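Possible metal-dependent hydrolase (Veillonella parvula, PDB 3RPC) is probably a zinc-dependent hydrolase of the metallo-beta-lactamase superfamily, holding two zinc ions at its presumed active site. Local coordinates at residues A[25-30]-A[69-74]. Numbering follows the deposited sequence.
Sequences LIDPFL and VVTHTH. With ZN (zinc ion), chain E.
Asp27 and Thr71 meet where two neighbouring parallel strands, 22-26 and 67-69, run out of their sheet toward the zinc ions. Backbone bonds set the register. Val69 N donates to Leu25 O, and Asp27 N returns a nearly straight bond to Val69 O at 2.9 Å, so Ile26 and Val69 pair as parallel neighbours. These beta-branched residues suit an extended strand; their side chains share one face and touch lightly, Ile26 CG1 lying 4.4 Å from Val69 CB.

Beyond the last bridge, side-chain bonding takes over. With CG anti to its carbonyl carbon (chi1 -72°), Asp27 reaches across to Thr71, the two side chains crossing at about a right angle. Aspartate suits the place by offering two acceptors: OD1 accepts Thr71 N at 2.7 Å, OD2 the Thr71 hydroxyl at 2.6 Å, both on the syn side, about 20° out of the carboxylate plane. This grip fixes the carboxylate's rotation, and OD2 also accepts ND1 of His77, a ligand of the second zinc.

Threonine's hydroxyl can serve both ways: while donating to Asp27, Thr71 OG1 accepts His72 ND1 at 3.0 Å in the imidazole plane. His72 NE2 binds zinc at 2.2 Å, beside His74 ND1, a water, His132 and Asp168.

His72 and His74 open the superfamily's HxHxDH motif. The hydrogen-bonded chain from Asp27 through Thr71 holds the His72 ring with ND1 turned to Thr71 as a donor and NE2 to the zinc, and the buried carboxylate probably makes that imidazole a more electron-rich ligand.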
ATOM      1  N   LEU A  25      -8.744  19.706  11.138  1.00 16.97           N
ATOM      2  CA  LEU A  25      -7.406  20.276  11.039  1.00 15.83           C
ATOM      3  C   LEU A  25      -6.479  19.178  10.527  1.00 15.30           C
ATOM      4  O   LEU A  25      -6.306  18.141  11.175  1.00 16.92           O
ATOM      5  CB  LEU A  25      -6.948  20.797  12.411  1.00 16.62           C
ATOM      6  CG  LEU A  25      -5.512  21.318  12.486  1.00 15.63           C
ATOM      7  CD1 LEU A  25      -5.328  22.522  11.585  1.00 17.15           C
ATOM      8  CD2 LEU A  25      -5.130  21.682  13.931  1.00 16.80           C
ATOM      9  N   ILE A  26      -5.908  19.418   9.352  1.00 15.17           N
ATOM     10  CA  ILE A  26      -5.078  18.429   8.673  1.00 14.99           C
ATOM     11  C   ILE A  26      -3.590  18.713   8.873  1.00 15.81           C
ATOM     12  O   ILE A  26      -3.134  19.844   8.685  1.00 15.76           O
ATOM     13  CB  ILE A  26      -5.409  18.417   7.175  1.00 15.73           C
ATOM     14  CG1 ILE A  26      -6.816  17.855   6.962  1.00 18.48           C
ATOM     15  CG2 ILE A  26      -4.381  17.595   6.393  1.00 15.43           C
ATOM     16  CD1 ILE A  26      -7.375  18.105   5.571  1.00 19.53           C
ATOM     17  N   ASP A  27      -2.860  17.674   9.285  1.00 15.69           N
ATOM     18  CA  ASP A  27      -1.398  17.675   9.345  1.00 14.62           C
ATOM     19  C   ASP A  27      -0.811  18.972   9.911  1.00 15.09           C
ATOM     20  O   ASP A  27      -0.038  19.658   9.236  1.00 15.53           O
ATOM     21  CB  ASP A  27      -0.820  17.366   7.955  1.00 15.14           C
ATOM     22  CG  ASP A  27      -1.024  15.908   7.553  1.00 17.65           C
ATOM     23  OD1 ASP A  27      -1.701  15.170   8.287  1.00 16.52           O
ATOM     24  OD2 ASP A  27      -0.520  15.504   6.483  1.00 16.05           O
ATOM     25  N   PRO A  28      -1.139  19.285  11.172  1.00 14.47           N
ATOM     26  CA  PRO A  28      -0.720  20.563  11.763  1.00 16.00           C
ATOM     27  C   PRO A  28       0.764  20.613  12.135  1.00 14.11           C
ATOM     28  O   PRO A  28       1.216  19.897  13.041  1.00 15.73           O
ATOM     29  CB  PRO A  28      -1.586  20.652  13.025  1.00 15.21           C
ATOM     30  CG  PRO A  28      -1.762  19.219  13.417  1.00 15.28           C
ATOM     31  CD  PRO A  28      -1.964  18.501  12.108  1.00 14.48           C
ATOM     32  N   PHE A  29       1.492  21.465  11.420  1.00 14.38           N
ATOM     33  CA  PHE A  29       2.885  21.778  11.676  1.00 13.66           C
ATOM     34  C   PHE A  29       2.851  23.268  11.948  1.00 15.03           C
ATOM     35  O   PHE A  29       2.728  24.065  11.022  1.00 17.18           O
ATOM     36  CB  PHE A  29       3.682  21.438  10.404  1.00 16.56           C
ATOM     37  CG  PHE A  29       5.071  22.037  10.325  1.00 16.19           C
ATOM     38  CD1 PHE A  29       5.914  22.078  11.429  1.00 19.41           C
ATOM     39  CD2 PHE A  29       5.555  22.501   9.107  1.00 15.84           C
ATOM     40  CE1 PHE A  29       7.199  22.613  11.325  1.00 19.52           C
ATOM     41  CE2 PHE A  29       6.836  23.024   8.996  1.00 20.43           C
ATOM     42  CZ  PHE A  29       7.660  23.080  10.103  1.00 20.21           C
ATOM     43  N   LEU A  30       2.894  23.635  13.225  1.00 15.23           N
ATOM     44  CA  LEU A  30       2.477  24.981  13.630  1.00 15.51           C
ATOM     45  C   LEU A  30       3.598  25.890  14.146  1.00 16.95           C
ATOM     46  O   LEU A  30       3.326  27.004  14.608  1.00 17.60           O
ATOM     47  CB  LEU A  30       1.328  24.893  14.656  1.00 15.49           C
ATOM     48  CG  LEU A  30       0.118  24.060  14.208  1.00 17.17           C
ATOM     49  CD1 LEU A  30      -0.999  24.081  15.260  1.00 17.26           C
ATOM     50  CD2 LEU A  30      -0.401  24.550  12.856  1.00 17.43           C
ATOM     51  N   VAL A  69      -6.691  15.335  11.638  1.00 16.14           N
ATOM     52  CA  VAL A  69      -6.262  14.208  10.810  1.00 16.46           C
ATOM     53  C   VAL A  69      -4.760  14.338  10.644  1.00 14.92           C
ATOM     54  O   VAL A  69      -4.275  15.368  10.194  1.00 16.35           O
ATOM     55  CB  VAL A  69      -6.925  14.237   9.417  1.00 15.94           C
ATOM     56  CG1 VAL A  69      -6.310  13.170   8.498  1.00 17.28           C
ATOM     57  CG2 VAL A  69      -8.425  14.036   9.551  1.00 18.74           C
ATOM     58  N   VAL A  70      -4.033  13.298  11.035  1.00 14.46           N
ATOM     59  CA  VAL A  70      -2.580  13.296  10.972  1.00 16.41           C
ATOM     60  C   VAL A  70      -2.164  12.149  10.058  1.00 16.92           C
ATOM     61  O   VAL A  70      -2.249  10.977  10.437  1.00 16.32           O
ATOM     62  CB  VAL A  70      -1.980  13.115  12.383  1.00 15.43           C
ATOM     63  CG1 VAL A  70      -0.464  13.188  12.343  1.00 18.80           C
ATOM     64  CG2 VAL A  70      -2.535  14.184  13.330  1.00 16.72           C
ATOM     65  N   THR A  71      -1.734  12.483   8.841  1.00 14.82           N
ATOM     66  CA  THR A  71      -1.442  11.442   7.852  1.00 13.17           C
ATOM     67  C   THR A  71      -0.185  10.650   8.186  1.00 16.94           C
ATOM     68  O   THR A  71      -0.046   9.489   7.777  1.00 15.92           O
ATOM     69  CB  THR A  71      -1.328  11.997   6.422  1.00 13.48           C
ATOM     70  OG1 THR A  71      -0.211  12.899   6.333  1.00 14.94           O
ATOM     71  CG2 THR A  71      -2.618  12.693   6.011  1.00 13.87           C
ATOM     72  N   HIS A  72       0.723  11.293   8.908  1.00 14.68           N
ATOM     73  CA  HIS A  72       1.959  10.684   9.398  1.00 15.47           C
ATOM     74  C   HIS A  72       2.630  11.682  10.321  1.00 15.07           C
ATOM     75  O   HIS A  72       2.231  12.845  10.360  1.00 15.48           O
ATOM     76  CB  HIS A  72       2.896  10.213   8.261  1.00 15.38           C
ATOM     77  CG  HIS A  72       3.444  11.310   7.386  1.00 13.17           C
ATOM     78  ND1 HIS A  72       2.649  12.235   6.743  1.00 16.06           N
ATOM     79  CD2 HIS A  72       4.716  11.578   6.997  1.00 16.13           C
ATOM     80  CE1 HIS A  72       3.406  13.026   5.998  1.00 18.30           C
ATOM     81  NE2 HIS A  72       4.665  12.659   6.147  1.00 16.13           N
ATOM     82  N   THR A  73       3.645  11.242  11.053  1.00 15.45           N
ATOM     83  CA  THR A  73       4.194  12.086  12.111  1.00 17.13           C
ATOM     84  C   THR A  73       5.560  12.685  11.790  1.00 16.72           C
ATOM     85  O   THR A  73       6.324  13.021  12.693  1.00 19.73           O
ATOM     86  CB  THR A  73       4.211  11.366  13.466  1.00 18.41           C
ATOM     87  OG1 THR A  73       4.962  10.153  13.359  1.00 20.58           O
ATOM     88  CG2 THR A  73       2.787  11.058  13.902  1.00 18.22           C
ATOM     89  N   HIS A  74       5.866  12.835  10.506  1.00 16.09           N
ATOM     90  CA  HIS A  74       6.995  13.671  10.125  1.00 18.31           C
ATOM     91  C   HIS A  74       6.783  15.079  10.697  1.00 16.90           C
ATOM     92  O   HIS A  74       5.651  15.558  10.789  1.00 18.01           O
ATOM     93  CB  HIS A  74       7.138  13.746   8.603  1.00 18.27           C
ATOM     94  CG  HIS A  74       7.874  12.585   8.012  1.00 21.96           C
ATOM     95  ND1 HIS A  74       7.963  12.379   6.653  1.00 19.50           N
ATOM     96  CD2 HIS A  74       8.566  11.579   8.594  1.00 22.29           C
ATOM     97  CE1 HIS A  74       8.673  11.287   6.423  1.00 21.81           C
ATOM     98  NE2 HIS A  74       9.052  10.784   7.584  1.00 21.51           N
TER
HETATM   99 ZN    ZN E 301       6.525  13.286   5.058  0.66 17.63          ZN
HETATM  100  O   HOH W   1       7.190  15.151   5.363  1.00 22.04           O